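Local coordinates for protein glycerol kinase, putative (Plasmodium falciparum, PDB 2W40) that probably phosphorylates glycerol with ATP to give sn-glycerol 3-phosphate, as a member of the FGGY kinase family, at residues N83-V88 and I246-S251. Numbering follows the deposited sequence.
Sequences NQRETV and IGDQQS. With GOL (glycerol), chain B.
R85 extends from the loop after strand 74-83 to touch G247, Q249 and Q250 at the start of helix 248-255, with a glycerol along its side chain. CB sits near glycerol O2. R85 CG lies beside that same oxygen and packs on G247 CA at 3.8 Å. CD continues past Q250 OE1. The chain then bends (chi3 -58°), and R85 NE turns back to donate to glycerol O2 at 3.1 Å. The backbone N of R85 also donates to O2, so both N-H groups grip one hydroxyl. Beyond CZ the tip divides. R85 NH2 donates to glycerol O3 at 3.0 Å. R85 NH1 donates to Q250 OE1 at 3.0 Å, from above the carbonyl plane, and forms a salt bridge with E308. Q250 NE2 donates to the backbone O of I293. Q249 CB lies over the centre of one guanidinium face, and E86 OE2 lies toward the rim of the other.

D248 meets the glycerol with both carboxylate oxygens. D248 OD1 accepts from glycerol O2 at 2.5 Å. D248 OD2 accepts from glycerol O1 at 2.6 Å. Its salt bridge to R85 NE is long and out of the guanidinium plane, so it rests on charge alone. D248 N donates to N83 O, which joins the first turn of helix 248-255 to the end of strand 74-83. E86 OE1 accepts from glycerol O3 at 2.6 Å, and E86 OE2 forms a salt bridge with R189. Q249 NE2 and Y137 OH also bind the glycerol.

All three hydroxyls are therefore held at the ends of two neighbouring parallel strands, 74-83 and 241-247. This is the buried glycerol site of an FGGY kinase, in the N-terminal domain of the actin-like ATPase fold.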
ATOM      1  N   ASN C  83      13.389 -27.917 -10.007  1.00  7.34           N
ATOM      2  CA  ASN C  83      12.763 -27.493  -8.747  1.00  7.89           C
ATOM      3  C   ASN C  83      13.194 -26.140  -8.284  1.00  7.57           C
ATOM      4  O   ASN C  83      14.283 -25.688  -8.597  1.00  6.49           O
ATOM      5  CB  ASN C  83      13.250 -28.460  -7.636  1.00  7.73           C
ATOM      6  CG  ASN C  83      14.799 -28.467  -7.523  1.00  6.23           C
ATOM      7  OD1 ASN C  83      15.492 -29.030  -8.407  1.00  6.79           O
ATOM      8  ND2 ASN C  83      15.365 -27.916  -6.358  1.00  6.75           N
ATOM      9  N   GLN C  84      12.305 -25.490  -7.543  1.00  6.18           N
ATOM     10  CA  GLN C  84      12.617 -24.323  -6.755  1.00  5.93           C
ATOM     11  C   GLN C  84      13.873 -24.674  -5.900  1.00  5.27           C
ATOM     12  O   GLN C  84      13.906 -25.732  -5.210  1.00  4.86           O
ATOM     13  CB  GLN C  84      11.425 -24.004  -5.826  1.00  7.23           C
ATOM     14  CG  GLN C  84      10.876 -25.160  -5.021  1.00  5.66           C
ATOM     15  CD  GLN C  84      10.112 -24.766  -3.748  1.00  5.30           C
ATOM     16  OE1 GLN C  84      10.419 -23.751  -3.118  1.00  7.29           O
ATOM     17  NE2 GLN C  84       9.189 -25.627  -3.330  1.00  8.05           N
ATOM     18  N   ARG C  85      14.874 -23.827  -5.989  1.00  6.51           N
ATOM     19  CA  ARG C  85      16.152 -24.046  -5.360  1.00  6.04           C
ATOM     20  C   ARG C  85      16.080 -23.544  -3.865  1.00  6.47           C
ATOM     21  O   ARG C  85      15.091 -22.875  -3.510  1.00  5.84           O
ATOM     22  CB  ARG C  85      17.211 -23.348  -6.140  1.00  7.50           C
ATOM     23  CG  ARG C  85      17.323 -23.838  -7.605  1.00  6.85           C
ATOM     24  CD  ARG C  85      18.256 -22.967  -8.521  1.00  8.11           C
ATOM     25  NE  ARG C  85      17.747 -21.619  -8.490  1.00  7.14           N
ATOM     26  CZ  ARG C  85      18.428 -20.538  -8.872  1.00 10.34           C
ATOM     27  NH1 ARG C  85      19.615 -20.673  -9.464  1.00 10.56           N
ATOM     28  NH2 ARG C  85      17.965 -19.327  -8.603  1.00  7.44           N
ATOM     29  N   GLU C  86      17.150 -23.814  -3.092  1.00  6.04           N
ATOM     30  CA  GLU C  86      17.426 -23.310  -1.749  1.00  5.65           C
ATOM     31  C   GLU C  86      16.477 -23.857  -0.665  1.00  4.26           C
ATOM     32  O   GLU C  86      16.880 -24.122   0.436  1.00  7.47           O
ATOM     33  CB  GLU C  86      17.488 -21.811  -1.668  1.00  6.42           C
ATOM     34  CG  GLU C  86      18.583 -21.135  -2.518  1.00  6.37           C
ATOM     35  CD  GLU C  86      18.134 -20.744  -3.925  1.00 10.75           C
ATOM     36  OE1 GLU C  86      16.905 -20.668  -4.183  1.00  8.68           O
ATOM     37  OE2 GLU C  86      19.006 -20.470  -4.793  1.00  8.89           O
ATOM     38  N   THR C  87      15.218 -23.963  -1.010  1.00  5.57           N
ATOM     39  CA  THR C  87      14.192 -24.517  -0.135  1.00  6.27           C
ATOM     40  C   THR C  87      14.742 -25.846   0.396  1.00  6.18           C
ATOM     41  O   THR C  87      15.286 -26.656  -0.342  1.00  6.95           O
ATOM     42  CB  THR C  87      12.925 -24.750  -0.937  1.00  5.43           C
ATOM     43  OG1 THR C  87      12.446 -23.463  -1.368  1.00  6.69           O
ATOM     44  CG2 THR C  87      11.849 -25.484  -0.085  1.00  6.93           C
ATOM     45  N   VAL C  88      14.576 -26.036   1.718  1.00  6.45           N
ATOM     46  CA  VAL C  88      15.256 -27.160   2.410  1.00  6.51           C
ATOM     47  C   VAL C  88      14.246 -27.894   3.321  1.00  5.73           C
ATOM     48  O   VAL C  88      13.394 -27.274   3.999  1.00  7.44           O
ATOM     49  CB  VAL C  88      16.582 -26.744   3.124  1.00  6.66           C
ATOM     50  CG1 VAL C  88      16.260 -25.774   4.244  1.00  8.32           C
ATOM     51  CG2 VAL C  88      17.368 -27.963   3.606  1.00  7.39           C
ATOM     52  N   ILE C 246      18.187 -30.920 -12.228  1.00  8.43           N
ATOM     53  CA  ILE C 246      18.824 -29.582 -12.287  1.00  6.78           C
ATOM     54  C   ILE C 246      17.929 -28.573 -11.535  1.00  7.42           C
ATOM     55  O   ILE C 246      16.697 -28.725 -11.565  1.00  7.80           O
ATOM     56  CB  ILE C 246      19.080 -29.172 -13.776  1.00  6.60           C
ATOM     57  CG1 ILE C 246      19.903 -27.929 -13.864  1.00  7.86           C
ATOM     58  CG2 ILE C 246      17.698 -29.074 -14.520  1.00  7.20           C
ATOM     59  CD1 ILE C 246      20.639 -27.716 -15.231  1.00  7.88           C
ATOM     60  N   GLY C 247      18.541 -27.557 -10.914  1.00  7.38           N
ATOM     61  CA  GLY C 247      17.838 -26.438 -10.346  1.00  7.09           C
ATOM     62  C   GLY C 247      17.050 -25.654 -11.440  1.00  6.34           C
ATOM     63  O   GLY C 247      17.448 -25.609 -12.598  1.00  7.91           O
ATOM     64  N   ASP C 248      15.865 -25.143 -11.073  1.00  4.72           N
ATOM     65  CA  ASP C 248      14.960 -24.544 -12.027  1.00  5.10           C
ATOM     66  C   ASP C 248      15.557 -23.472 -12.882  1.00  7.03           C
ATOM     67  O   ASP C 248      15.374 -23.523 -14.153  1.00  8.33           O
ATOM     68  CB  ASP C 248      13.569 -24.214 -11.473  1.00  6.83           C
ATOM     69  CG  ASP C 248      13.547 -23.161 -10.325  1.00  7.30           C
ATOM     70  OD1 ASP C 248      14.594 -22.606  -9.980  1.00  8.14           O
ATOM     71  OD2 ASP C 248      12.431 -22.930  -9.769  1.00  9.34           O
ATOM     72  N   GLN C 249      16.295 -22.546 -12.273  1.00  5.76           N
ATOM     73  CA  GLN C 249      16.760 -21.370 -13.082  1.00  7.58           C
ATOM     74  C   GLN C 249      17.887 -21.846 -14.064  1.00  7.91           C
ATOM     75  O   GLN C 249      18.034 -21.310 -15.178  1.00 10.40           O
ATOM     76  CB  GLN C 249      17.167 -20.242 -12.216  1.00 10.65           C
ATOM     77  CG  GLN C 249      16.007 -19.670 -11.374  1.00  8.48           C
ATOM     78  CD  GLN C 249      14.725 -19.465 -12.200  1.00 10.16           C
ATOM     79  OE1 GLN C 249      14.845 -18.866 -13.311  1.00 12.04           O
ATOM     80  NE2 GLN C 249      13.569 -20.026 -11.778  1.00 14.98           N
ATOM     81  N   GLN C 250      18.756 -22.774 -13.622  1.00  8.07           N
ATOM     82  CA  GLN C 250      19.723 -23.420 -14.507  1.00  8.42           C
ATOM     83  C   GLN C 250      19.022 -24.257 -15.578  1.00  7.01           C
ATOM     84  O   GLN C 250      19.435 -24.264 -16.772  1.00  8.59           O
ATOM     85  CB  GLN C 250      20.697 -24.256 -13.650  1.00  7.83           C
ATOM     86  CG  GLN C 250      21.705 -23.424 -12.931  1.00 10.79           C
ATOM     87  CD  GLN C 250      21.391 -23.116 -11.485  1.00  8.69           C
ATOM     88  OE1 GLN C 250      20.198 -23.085 -11.114  1.00  8.91           O
ATOM     89  NE2 GLN C 250      22.467 -22.755 -10.658  1.00  8.65           N
ATOM     90  N   SER C 251      17.921 -24.886 -15.223  1.00  8.54           N
ATOM     91  CA  SER C 251      17.080 -25.637 -16.216  1.00  8.93           C
ATOM     92  C   SER C 251      16.665 -24.708 -17.354  1.00  8.57           C
ATOM     93  O   SER C 251      16.734 -25.073 -18.528  1.00  8.64           O
ATOM     94  CB  SER C 251      15.899 -26.355 -15.583  1.00  9.39           C
ATOM     95  OG  SER C 251      15.417 -27.371 -16.407  1.00 10.36           O
TER
HETATM   96  C1  GOL B1521      12.777 -20.250  -7.565  1.00 15.35           C
HETATM   97  O1  GOL B1521      12.323 -20.532  -8.907  1.00 18.21           O
HETATM   98  C2  GOL B1521      14.234 -20.224  -7.576  1.00  9.08           C
HETATM   99  O2  GOL B1521      14.796 -21.517  -7.725  1.00  7.81           O
HETATM  100  C3  GOL B1521      14.747 -19.585  -6.247  1.00  7.40           C
HETATM  101  O3  GOL B1521      16.124 -19.392  -6.271  1.00  7.34           O